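Local coordinates for sister chromatid cohesion protein (Chaetomium thermophilum, PDB 5T8V) that probably loads cohesin onto chromatin, this chain being the C-terminal HEAT-repeat part of the loader, at residues 208-211 with 212-216. Residues are numbered along the deposited sequence; the frame is centred on the assembly and turned at random.
Sequences SELI and AKVDT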
ATOM      1  N   SER A 208     -21.626 -50.069   4.622  1.00 28.35           N
ATOM      2  CA  SER A 208     -22.130 -48.763   5.038  1.00 30.35           C
ATOM      3  C   SER A 208     -23.578 -48.858   5.487  1.00 30.69           C
ATOM      4  O   SER A 208     -23.959 -48.284   6.514  1.00 31.90           O
ATOM      5  CB  SER A 208     -21.999 -47.752   3.898  1.00 32.02           C
ATOM      6  OG  SER A 208     -20.645 -47.400   3.679  1.00 34.20           O
ATOM      7  N   GLU A 209     -24.403 -49.585   4.731  1.00 27.75           N
ATOM      8  CA  GLU A 209     -25.783 -49.798   5.152  1.00 29.63           C
ATOM      9  C   GLU A 209     -25.847 -50.621   6.434  1.00 29.30           C
ATOM     10  O   GLU A 209     -26.630 -50.311   7.338  1.00 29.64           O
ATOM     11  CB  GLU A 209     -26.568 -50.484   4.034  1.00 32.54           C
ATOM     12  CG  GLU A 209     -28.020 -50.777   4.374  1.00 35.66           C
ATOM     13  CD  GLU A 209     -28.755 -51.452   3.235  1.00 37.50           C
ATOM     14  OE1 GLU A 209     -28.259 -51.396   2.088  1.00 37.08           O
ATOM     15  OE2 GLU A 209     -29.826 -52.045   3.489  1.00 39.29           O
ATOM     16  N   LEU A 210     -25.022 -51.666   6.533  1.00 28.02           N
ATOM     17  CA  LEU A 210     -25.059 -52.556   7.689  1.00 28.98           C
ATOM     18  C   LEU A 210     -24.910 -51.784   8.990  1.00 31.03           C
ATOM     19  O   LEU A 210     -25.749 -51.891   9.892  1.00 33.09           O
ATOM     20  CB  LEU A 210     -23.956 -53.611   7.583  1.00 28.46           C
ATOM     21  CG  LEU A 210     -23.826 -54.551   8.793  1.00 28.89           C
ATOM     22  CD1 LEU A 210     -24.868 -55.656   8.733  1.00 29.33           C
ATOM     23  CD2 LEU A 210     -22.429 -55.124   8.891  1.00 28.16           C
ATOM     24  N   ILE A 211     -23.830 -51.009   9.117  1.00 30.72           N
ATOM     25  CA  ILE A 211     -23.520 -50.401  10.406  1.00 32.43           C
ATOM     26  C   ILE A 211     -24.619 -49.469  10.902  1.00 33.04           C
ATOM     27  O   ILE A 211     -24.604 -49.081  12.074  1.00 33.54           O
ATOM     28  CB  ILE A 211     -22.169 -49.656  10.344  1.00 33.29           C
ATOM     29  CG1 ILE A 211     -22.192 -48.575   9.259  1.00 33.88           C
ATOM     30  CG2 ILE A 211     -21.040 -50.651  10.107  1.00 33.26           C
ATOM     31  CD1 ILE A 211     -20.935 -47.726   9.219  1.00 35.08           C
ATOM     32  N   ALA A 212     -25.580 -49.109  10.049  1.00 33.74           N
ATOM     33  CA  ALA A 212     -26.684 -48.252  10.462  1.00 34.26           C
ATOM     34  C   ALA A 212     -27.876 -49.023  11.003  1.00 34.85           C
ATOM     35  O   ALA A 212     -28.715 -48.429  11.690  1.00 36.20           O
ATOM     36  CB  ALA A 212     -27.157 -47.393   9.290  1.00 33.64           C
ATOM     37  N   LYS A 213     -27.976 -50.320  10.712  1.00 34.81           N
ATOM     38  CA  LYS A 213     -29.152 -51.097  11.069  1.00 36.59           C
ATOM     39  C   LYS A 213     -28.884 -52.181  12.100  1.00 37.04           C
ATOM     40  O   LYS A 213     -29.839 -52.672  12.712  1.00 37.22           O
ATOM     41  CB  LYS A 213     -29.757 -51.738   9.812  1.00 36.69           C
ATOM     42  CG  LYS A 213     -30.106 -50.720   8.738  1.00 37.53           C
ATOM     43  CD  LYS A 213     -30.887 -51.340   7.597  1.00 38.27           C
ATOM     44  CE  LYS A 213     -31.154 -50.319   6.502  1.00 38.87           C
ATOM     45  NZ  LYS A 213     -31.945 -50.895   5.376  1.00 39.74           N
ATOM     46  N   VAL A 214     -27.627 -52.564  12.313  1.00 25.14           N
ATOM     47  CA  VAL A 214     -27.261 -53.505  13.363  1.00 27.15           C
ATOM     48  C   VAL A 214     -26.114 -52.906  14.162  1.00 27.91           C
ATOM     49  O   VAL A 214     -25.165 -52.357  13.591  1.00 27.07           O
ATOM     50  CB  VAL A 214     -26.869 -54.889  12.795  1.00 28.42           C
ATOM     51  CG1 VAL A 214     -27.934 -55.390  11.826  1.00 28.24           C
ATOM     52  CG2 VAL A 214     -25.506 -54.848  12.110  1.00 28.84           C
ATOM     53  N   ASP A 215     -26.207 -53.001  15.485  1.00 53.35           N
ATOM     54  CA  ASP A 215     -25.131 -52.521  16.339  1.00 56.84           C
ATOM     55  C   ASP A 215     -23.891 -53.381  16.133  1.00 55.60           C
ATOM     56  O   ASP A 215     -23.972 -54.612  16.102  1.00 54.24           O
ATOM     57  CB  ASP A 215     -25.561 -52.539  17.805  1.00 61.29           C
ATOM     58  CG  ASP A 215     -26.552 -51.438  18.135  1.00 64.88           C
ATOM     59  OD1 ASP A 215     -27.368 -51.085  17.256  1.00 64.58           O
ATOM     60  OD2 ASP A 215     -26.513 -50.921  19.270  1.00 69.25           O
ATOM     61  N   THR A 216     -22.744 -52.727  15.986  1.00 39.96           N
ATOM     62  CA  THR A 216     -21.501 -53.398  15.644  1.00 40.42           C
ATOM     63  C   THR A 216     -20.390 -52.920  16.568  1.00 41.44           C
ATOM     64  O   THR A 216     -20.460 -51.836  17.154  1.00 43.47           O
ATOM     65  CB  THR A 216     -21.122 -53.137  14.175  1.00 40.47           C
ATOM     66  OG1 THR A 216     -19.872 -53.768  13.875  1.00 41.62           O
ATOM     67  CG2 THR A 216     -21.011 -51.642  13.904  1.00 41.08           C
TER
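The C-terminal turn of helix 190-213, where the chain passes into the short link to helix 218-232, is a worked example of a helix end at which Leu210 still pairs with Val214 and Glu209 with Lys213. In the backbone, three- and four-residue steps mix: Ala212 N bonds to Glu209 O at 3.1 Å, a three-residue step of the 3-10 kind. Leu210 O then takes two donors, Lys213 N at 2.8 Å, again three residues on, and Val214 N at 3.1 Å, the four-residue step of an alpha-helix. One carbonyl thus anchors both residues at the exit, before the chain opens into an extended course from Val214 onward.

Three side-chain pairs add to this, two on the loop side and one on the helix side. Glu209 and Lys213, one helical turn apart, form a salt bridge, Lys213 NZ to Glu209 OE2 at 3.1 Å. The lysine chain is fully stretched beyond CG and lies obliquely to the glutamate, with Lys213 CE 3.8 Å from Glu209 CG; the ammonium group reaches OE2 on the anti side, 34° out of the carboxylate plane. Beside this pair, Leu210 CD1 lies against Val214 CG2 at 3.5 Å. With CG of Leu210 anti to the backbone N (chi1 176°), the isobutyl group is placed beside its own carbonyl, the group that also binds Val214 N. On the helix side, the methyl CG2 of Ile211 meets CG2 of Thr216 more loosely, at 3.9 Å.

Around this turn, Ile211 packs on Gln263 and Ile264 of helix 247-267 and on Leu224 of helix 218-232, while Thr216 touches Thr221 of that second helix. Glu209, Leu210 and Lys213 touch Cys138 and Val214 touches Tyr147, so the turn is held between two following helices and earlier loop residues of the mostly helical chain.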